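PDB 5BQ3: rhamnose ABC transporter, rhamnose-binding protein from Actinomyces odontolyticus ATCC 17982, which probably binds rhamnose or a related sugar as the extracytoplasmic solute-binding component of an ABC transporter. Local coordinates for residues N79-Q83 with A84-V88; E175-I178 with A179-K183; D199-S202 with F203-Q207; K291-V294 with G295-F298. One frame throughout, in Å; residues are numbered along the deposited sequence.

Contact 1 of 4, residues N79-Q83 with A84-V88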
# COMPACT_ATOMS: atom_id res chain seq x y z
N ASN A 79 -6.65 -7.60 23.10
CA ASN A 79 -6.97 -8.32 24.34
C ASN A 79 -8.48 -8.40 24.59
O ASN A 79 -8.95 -9.41 25.10
CB ASN A 79 -6.28 -7.65 25.54
CG ASN A 79 -4.77 -7.68 25.51
OD1 ASN A 79 -4.13 -8.55 24.91
ND2 ASN A 79 -4.16 -6.73 26.20
N SER A 80 -9.23 -7.33 24.23
CA SER A 80 -10.69 -7.24 24.37
C SER A 80 -11.40 -8.27 23.48
O SER A 80 -12.36 -8.90 23.93
CB SER A 80 -11.18 -5.84 24.02
OG SER A 80 -10.73 -4.89 24.97
N GLU A 81 -10.91 -8.44 22.24
CA GLU A 81 -11.47 -9.37 21.26
C GLU A 81 -11.19 -10.82 21.63
O GLU A 81 -11.99 -11.69 21.31
CB GLU A 81 -10.96 -9.07 19.84
CG GLU A 81 -11.43 -7.74 19.26
CD GLU A 81 -12.93 -7.49 19.26
OE1 GLU A 81 -13.67 -8.28 18.65
OE2 GLU A 81 -13.35 -6.47 19.86
N VAL A 82 -10.05 -11.09 22.31
CA VAL A 82 -9.66 -12.42 22.78
C VAL A 82 -10.64 -12.84 23.89
O VAL A 82 -11.12 -13.98 23.89
CB VAL A 82 -8.17 -12.47 23.25
CG1 VAL A 82 -7.81 -13.83 23.84
CG2 VAL A 82 -7.23 -12.13 22.10
N GLN A 83 -10.99 -11.90 24.79
CA GLN A 83 -11.94 -12.06 25.90
C GLN A 83 -13.35 -12.35 25.37
O GLN A 83 -14.08 -13.12 25.99
CB GLN A 83 -11.95 -10.81 26.78
CG GLN A 83 -10.86 -10.78 27.83
CD GLN A 83 -11.37 -11.30 29.15
OE1 GLN A 83 -11.93 -10.56 29.96
NE2 GLN A 83 -11.21 -12.60 29.37
N ALA A 84 -13.71 -11.75 24.22
CA ALA A 84 -14.99 -11.92 23.54
C ALA A 84 -15.05 -13.25 22.75
O ALA A 84 -16.12 -13.67 22.32
CB ALA A 84 -15.25 -10.75 22.60
N GLY A 85 -13.89 -13.87 22.57
CA GLY A 85 -13.76 -15.14 21.85
C GLY A 85 -13.87 -15.00 20.34
O GLY A 85 -14.55 -15.81 19.71
N THR A 86 -13.21 -13.98 19.76
CA THR A 86 -13.19 -13.72 18.32
C THR A 86 -12.35 -14.81 17.65
O THR A 86 -11.29 -15.16 18.17
CB THR A 86 -12.69 -12.29 18.03
OG1 THR A 86 -13.49 -11.36 18.77
CG2 THR A 86 -12.74 -11.93 16.56
N ASN A 87 -12.85 -15.35 16.53
CA ASN A 87 -12.20 -16.44 15.81
C ASN A 87 -11.16 -15.95 14.81
O ASN A 87 -10.10 -16.57 14.70
CB ASN A 87 -13.24 -17.30 15.10
CG ASN A 87 -14.27 -17.88 16.04
OD1 ASN A 87 -15.39 -17.38 16.16
ND2 ASN A 87 -13.89 -18.91 16.78
N VAL A 88 -11.45 -14.86 14.07
CA VAL A 88 -10.54 -14.29 13.07
C VAL A 88 -10.25 -12.83 13.42
O VAL A 88 -11.18 -12.04 13.60
CB VAL A 88 -11.07 -14.43 11.62
CG1 VAL A 88 -10.05 -13.90 10.61
CG2 VAL A 88 -11.44 -15.87 11.28

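Contact 2 of 4, residues E175-I178 with A179-K183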
# COMPACT_ATOMS: atom_id res chain seq x y z
N GLU A 175 17.33 1.90 -9.17
CA GLU A 175 18.74 2.13 -9.51
C GLU A 175 19.40 0.86 -10.06
O GLU A 175 20.20 0.95 -11.00
CB GLU A 175 19.52 2.65 -8.30
CG GLU A 175 19.21 4.10 -7.95
CD GLU A 175 19.90 4.64 -6.71
OE1 GLU A 175 19.61 4.15 -5.60
OE2 GLU A 175 20.70 5.60 -6.85
N ASP A 176 19.06 -0.32 -9.50
CA ASP A 176 19.57 -1.62 -9.92
C ASP A 176 19.05 -2.00 -11.31
O ASP A 176 19.80 -2.57 -12.10
CB ASP A 176 19.17 -2.72 -8.90
CG ASP A 176 19.84 -2.64 -7.54
OD1 ASP A 176 20.95 -2.06 -7.45
OD2 ASP A 176 19.28 -3.20 -6.57
N GLU A 177 17.77 -1.70 -11.60
CA GLU A 177 17.11 -1.98 -12.87
C GLU A 177 17.65 -1.10 -14.00
O GLU A 177 17.76 -1.56 -15.13
CB GLU A 177 15.59 -1.79 -12.74
CG GLU A 177 14.86 -2.95 -12.08
CD GLU A 177 14.66 -4.20 -12.92
OE1 GLU A 177 14.57 -4.09 -14.16
OE2 GLU A 177 14.56 -5.29 -12.32
N ILE A 178 17.99 0.17 -13.69
CA ILE A 178 18.56 1.12 -14.65
C ILE A 178 19.95 0.62 -15.10
O ILE A 178 20.27 0.67 -16.29
CB ILE A 178 18.60 2.56 -14.05
CG1 ILE A 178 17.18 3.16 -14.01
CG2 ILE A 178 19.57 3.49 -14.80
CD1 ILE A 178 16.95 4.26 -12.98
N ALA A 179 20.75 0.10 -14.15
CA ALA A 179 22.09 -0.43 -14.40
C ALA A 179 22.06 -1.80 -15.10
O ALA A 179 22.95 -2.08 -15.91
CB ALA A 179 22.85 -0.54 -13.09
N SER A 180 21.05 -2.63 -14.80
CA SER A 180 20.93 -3.98 -15.35
C SER A 180 20.05 -4.05 -16.63
O SER A 180 20.59 -4.30 -17.71
CB SER A 180 20.41 -4.96 -14.30
OG SER A 180 19.12 -4.61 -13.82
N ASN A 181 18.72 -3.86 -16.50
CA ASN A 181 17.76 -3.95 -17.60
C ASN A 181 18.02 -2.92 -18.71
O ASN A 181 18.16 -1.73 -18.42
CB ASN A 181 16.33 -3.80 -17.08
CG ASN A 181 15.26 -4.51 -17.89
OD1 ASN A 181 15.29 -4.54 -19.13
ND2 ASN A 181 14.27 -5.04 -17.20
N ASP A 182 18.08 -3.39 -19.97
CA ASP A 182 18.32 -2.58 -21.17
C ASP A 182 17.13 -1.66 -21.49
O ASP A 182 17.31 -0.68 -22.22
CB ASP A 182 18.63 -3.48 -22.38
CG ASP A 182 19.92 -4.27 -22.27
OD1 ASP A 182 21.00 -3.67 -22.50
OD2 ASP A 182 19.85 -5.48 -22.00
N LYS A 183 15.94 -1.98 -20.97
CA LYS A 183 14.71 -1.22 -21.17
C LYS A 183 14.77 0.14 -20.45
O LYS A 183 14.20 1.12 -20.94
CB LYS A 183 13.50 -2.03 -20.67
CG LYS A 183 12.15 -1.50 -21.13
CD LYS A 183 11.00 -2.12 -20.37
CE LYS A 183 9.72 -1.35 -20.56
NZ LYS A 183 8.57 -2.02 -19.90

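Contact 3 of 4, residues D199-S202 with F203-Q207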
# COMPACT_ATOMS: atom_id res chain seq x y z
N ASP A 199 4.48 18.81 2.85
CA ASP A 199 4.03 19.56 1.68
C ASP A 199 4.87 20.81 1.40
O ASP A 199 5.21 21.06 0.25
CB ASP A 199 2.55 19.94 1.83
CG ASP A 199 1.97 20.62 0.60
OD1 ASP A 199 1.61 19.90 -0.36
OD2 ASP A 199 1.88 21.86 0.61
N THR A 200 5.20 21.60 2.45
CA THR A 200 5.97 22.84 2.31
C THR A 200 7.42 22.53 1.89
O THR A 200 7.94 23.21 1.01
CB THR A 200 5.92 23.67 3.61
OG1 THR A 200 4.60 23.62 4.15
CG2 THR A 200 6.32 25.12 3.38
N LYS A 201 8.04 21.50 2.49
CA LYS A 201 9.41 21.07 2.18
C LYS A 201 9.49 20.45 0.77
O LYS A 201 10.40 20.80 0.02
CB LYS A 201 9.93 20.09 3.26
CG LYS A 201 11.36 19.56 3.05
CD LYS A 201 12.46 20.56 3.39
CE LYS A 201 13.83 19.95 3.20
NZ LYS A 201 14.90 20.98 3.27
N SER A 202 8.52 19.58 0.40
CA SER A 202 8.45 18.92 -0.92
C SER A 202 8.26 19.94 -2.05
O SER A 202 8.79 19.74 -3.14
CB SER A 202 7.33 17.90 -0.96
OG SER A 202 7.49 16.88 0.01
N PHE A 203 7.52 21.04 -1.78
CA PHE A 203 7.28 22.13 -2.73
C PHE A 203 8.58 22.90 -2.97
O PHE A 203 8.88 23.25 -4.11
CB PHE A 203 6.18 23.07 -2.22
CG PHE A 203 5.72 24.11 -3.22
CD1 PHE A 203 6.39 25.32 -3.35
CD2 PHE A 203 4.61 23.88 -4.02
CE1 PHE A 203 5.97 26.27 -4.29
CE2 PHE A 203 4.18 24.83 -4.94
CZ PHE A 203 4.87 26.02 -5.08
N GLN A 204 9.34 23.17 -1.88
CA GLN A 204 10.62 23.88 -1.90
C GLN A 204 11.68 23.05 -2.61
O GLN A 204 12.50 23.61 -3.35
CB GLN A 204 11.07 24.22 -0.48
CG GLN A 204 10.35 25.44 0.12
CD GLN A 204 10.46 25.55 1.62
OE1 GLN A 204 11.12 24.76 2.31
NE2 GLN A 204 9.78 26.54 2.18
N GLU A 205 11.66 21.72 -2.41
CA GLU A 205 12.59 20.77 -3.04
C GLU A 205 12.33 20.68 -4.54
O GLU A 205 13.29 20.60 -5.30
CB GLU A 205 12.52 19.38 -2.39
CG GLU A 205 13.17 19.29 -1.02
CD GLU A 205 14.63 19.68 -0.90
OE1 GLU A 205 15.45 19.25 -1.75
OE2 GLU A 205 14.97 20.41 0.06
N ALA A 206 11.05 20.72 -4.96
CA ALA A 206 10.64 20.69 -6.36
C ALA A 206 11.01 21.99 -7.08
O ALA A 206 11.37 21.96 -8.25
CB ALA A 206 9.14 20.46 -6.46
N GLN A 207 10.93 23.13 -6.35
CA GLN A 207 11.27 24.47 -6.84
C GLN A 207 12.78 24.56 -7.12
O GLN A 207 13.18 25.03 -8.19
CB GLN A 207 10.83 25.53 -5.82
CG GLN A 207 10.86 26.97 -6.36
CD GLN A 207 10.38 28.00 -5.36
OE1 GLN A 207 10.05 27.71 -4.20
NE2 GLN A 207 10.33 29.25 -5.80

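Contact 4 of 4, residues K291-V294 with G295-F298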
# COMPACT_ATOMS: atom_id res chain seq x y z
N LYS A 291 -3.23 -24.33 6.26
CA LYS A 291 -2.53 -24.34 7.54
C LYS A 291 -1.75 -23.03 7.74
O LYS A 291 -1.41 -22.68 8.87
CB LYS A 291 -1.57 -25.55 7.62
CG LYS A 291 -2.26 -26.91 7.61
CD LYS A 291 -1.28 -28.02 7.27
CE LYS A 291 -1.95 -29.36 7.12
NZ LYS A 291 -0.99 -30.42 6.71
N GLY A 292 -1.51 -22.32 6.64
CA GLY A 292 -0.77 -21.06 6.61
C GLY A 292 0.68 -21.25 6.22
O GLY A 292 1.53 -20.41 6.55
N GLU A 293 0.97 -22.36 5.51
CA GLU A 293 2.31 -22.74 5.06
C GLU A 293 2.64 -22.14 3.69
O GLU A 293 1.73 -21.82 2.91
CB GLU A 293 2.43 -24.27 5.00
CG GLU A 293 2.57 -24.93 6.36
CD GLU A 293 2.22 -26.40 6.44
OE1 GLU A 293 2.33 -27.11 5.41
OE2 GLU A 293 1.86 -26.86 7.55
N VAL A 294 3.94 -21.99 3.40
CA VAL A 294 4.48 -21.44 2.15
C VAL A 294 4.19 -22.43 1.01
O VAL A 294 4.54 -23.61 1.11
CB VAL A 294 6.00 -21.11 2.28
CG1 VAL A 294 6.56 -20.53 0.98
CG2 VAL A 294 6.27 -20.17 3.45
N GLY A 295 3.52 -21.94 -0.03
CA GLY A 295 3.15 -22.74 -1.20
C GLY A 295 1.68 -23.07 -1.31
O GLY A 295 1.21 -23.45 -2.39
N GLU A 296 0.93 -22.94 -0.19
CA GLU A 296 -0.50 -23.22 -0.12
C GLU A 296 -1.31 -22.17 -0.91
O GLU A 296 -0.86 -21.04 -1.07
CB GLU A 296 -0.99 -23.27 1.33
CG GLU A 296 -0.62 -24.54 2.07
CD GLU A 296 -1.29 -24.71 3.43
OE1 GLU A 296 -1.11 -23.82 4.29
OE2 GLU A 296 -1.96 -25.74 3.63
N LYS A 297 -2.49 -22.57 -1.39
CA LYS A 297 -3.39 -21.72 -2.18
C LYS A 297 -4.78 -21.62 -1.56
O LYS A 297 -5.29 -22.61 -1.03
CB LYS A 297 -3.51 -22.24 -3.62
CG LYS A 297 -2.27 -21.99 -4.47
CD LYS A 297 -2.45 -22.53 -5.89
CE LYS A 297 -3.16 -21.56 -6.80
NZ LYS A 297 -3.71 -22.26 -7.99
N PHE A 298 -5.39 -20.43 -1.67
CA PHE A 298 -6.73 -20.14 -1.17
C PHE A 298 -7.48 -19.25 -2.18
O PHE A 298 -6.85 -18.46 -2.88
CB PHE A 298 -6.69 -19.48 0.22
CG PHE A 298 -6.17 -18.06 0.28
CD1 PHE A 298 -4.80 -17.80 0.35
CD2 PHE A 298 -7.05 -16.98 0.32
CE1 PHE A 298 -4.33 -16.49 0.42
CE2 PHE A 298 -6.57 -15.67 0.37
CZ PHE A 298 -5.21 -15.43 0.43
O HOH W 1 -0.39 -28.35 3.71

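Contact 1 of 4, residues N79-Q83 with A84-V88
A Schellman motif closes helix 75-83, and Glu81 and Thr86 meet across it. Gly85 is the residue that leaves the helical region, with a phi of 75°, and the backbone bonds back into the last turn define the motif. The wide one runs from Thr86 N to Glu81 O at 3.0 Å and is fairly straight, 163° at the hydrogen; inside it Gly85 N reaches Val82 O at 3.1 Å, where the donor stands above the carbonyl plane. One residue earlier, Ala84 N still makes the regular helical bond to Ser80 O at 3.2 Å. The Thr86 hydroxyl adds a second approach to Glu81: Thr86 OG1 lies 3.0 Å from Glu81 O and 3.1 Å from Glu81 OE1. Glu81 folds at chi2 (-53°), which brings OE1 to the hydroxyl, while CB of Glu81 lies 3.6 Å from Thr86 OG1. The stronger partner of Glu81 OE1 is Thr31 OG1 on strand 29-33, so this carboxylate ties the helix end to the sheet. Thr86 packs against Ser29 and Thr31 of the same strand, Val82 rests on helix 100-109, and the chain then enters strand 88-91 of the six-stranded parallel sheet.

Contact 2 of 4, residues E175-I178 with A179-K183
The side chains of Glu177 and Asn181 lie side by side, pointing the same way, with carboxylate and amide planes 53° apart, at the C-terminal end of helix 165-180 in the beta-alpha-beta unit formed with strands 153-159 and 187-194. Asn181 ND2 donates to Glu177 OE1 at 3.2 Å, with 157° at the hydrogen. The acceptor lies nearly in the amide plane, whereas OE1 is approached nearly end-on down its C-O bond. The amide oxygen, Asn181 OD1, accepts from Lys183 N, which stands above the carbonyl plane; this closes an Asx turn, so both polar atoms of the amide are engaged and its rotation is set. Glu177 reaches Asn181 by a bend at chi2, and its second oxygen, OE2, forms the stronger link, a salt bridge to Lys135. The side chains of Glu177 and Ile178 touch Leu142 of helix 134-149, and Ile178 also meets Ile187 and Ile189 on strand 187-194. The backbone ends less regularly: Ala179 N to Glu175 O and Asn181 N to Glu177 O are both weak. Asp176 O, by contrast, is gripped twice from opposite faces of its carbonyl plane, by Ser180 N at 3.0 Å and by Ser180 OG at 2.8 Å, the hydroxyl being brought there by a chi1 of 61°.

Contact 3 of 4, residues D199-S202 with F203-Q207
Lys201 and Glu205 face each other one turn apart on helix 199-212, and their torsions bring the charged ends together. Lys201 sets CG opposite the backbone N (chi1 179°) and then bends at chi2 (76°), after which the chain runs straight to the ammonium. Glu205 sets CG opposite its carbonyl carbon, beside the backbone N, and also bends at chi2 (-57°), so the two chains cross at a slant. Lys201 NZ and Glu205 OE2 form a salt bridge at 3.3 Å, whose hydrogen bond is weak; CE of Lys201 is almost as near, 3.4 Å from Glu205 OE2, so the carboxylate oxygen lies alongside the end of the chain as well as at its nitrogen. Thr200 and Gln204 run side by side in the same direction, CG2 of Thr200 lying 3.9 Å from NE2 of Gln204, while the CG of Gln204 touches Thr200 O at 3.4 Å. Beneath them the i to i+4 backbone bonds are regular, 2.9 Å for Glu205 N to Lys201 O. Asp199 binds Arg232 of helix 224-236, and Phe203 packs on the same arginine. Ser202 OG bonds to Asp198 O. Buried Ser202 and Ala206 touch Leu158 of strand 153-159 while Thr200 and Gln204 are exposed: an amphipathic helix against the four-stranded parallel sheet, with an i to i+4 salt bridge common on such helices' outer faces.

Contact 4 of 4, residues K291-V294 with G295-F298
Backbone-to-carboxylate hydrogen bonds dominate where Glu296 turns back on Lys291, Gly292 and Glu293. Its OE1 accepts from Gly292 N at 2.8 Å, nearly in line with the C-O bond, and from Glu293 N, also 2.8 Å from OE1, on the anti side and 30° out of the carboxylate plane. Lys291 N adds weak bonds to both oxygens, 2.9 Å to Glu296 OE1 and 3.2 Å to Glu296 OE2. The extended side chain of Glu296 (chi2 -170°) spans the loop to reach these three successive amides. Among backbone bonds, the type II turn from Glu293 to Glu296 is closed weakly by Glu296 N to Glu293 O at 3.4 Å, with Gly295 at its third position, where phi is positive (108°). A water donates to Glu296 OE2 and, weakly, to Glu293 OE1, bridging two carboxylates. Van der Waals contact is slight: CB of Glu293 lies 3.6 Å from Glu296 OE1. The turn is tied outward by backbone bonds of Gly295 and Glu296 to Ile308, and beyond it Phe298 packs on helix 271-287. Gathered amide N-H groups would be expected to stabilise the carboxylate as an anion, and the water probably eases the approach of two like charges.

How the contacts relate
All four are local contacts of the chain, but they differ in burial and chemistry. Contacts 1, 2 and 4 lie at the surface, whereas contact 3 is partly buried. Contacts 1 and 2 both finish helices, the first through a glycine and backbone bonds, the second through serine and asparagine side chains; contact 3 sits in the first turns of a helix and adds a salt bridge, while contact 4 has no helix and gathers amides on a carboxylate. Contacts 2 and 3 flank the four-stranded sheet, their centres about 28 Å apart. Contact 1 adjoins the six-stranded sheet, on the opposite side of the chain's centre from both, and lies about 24 Å, centre to centre, from contact 4.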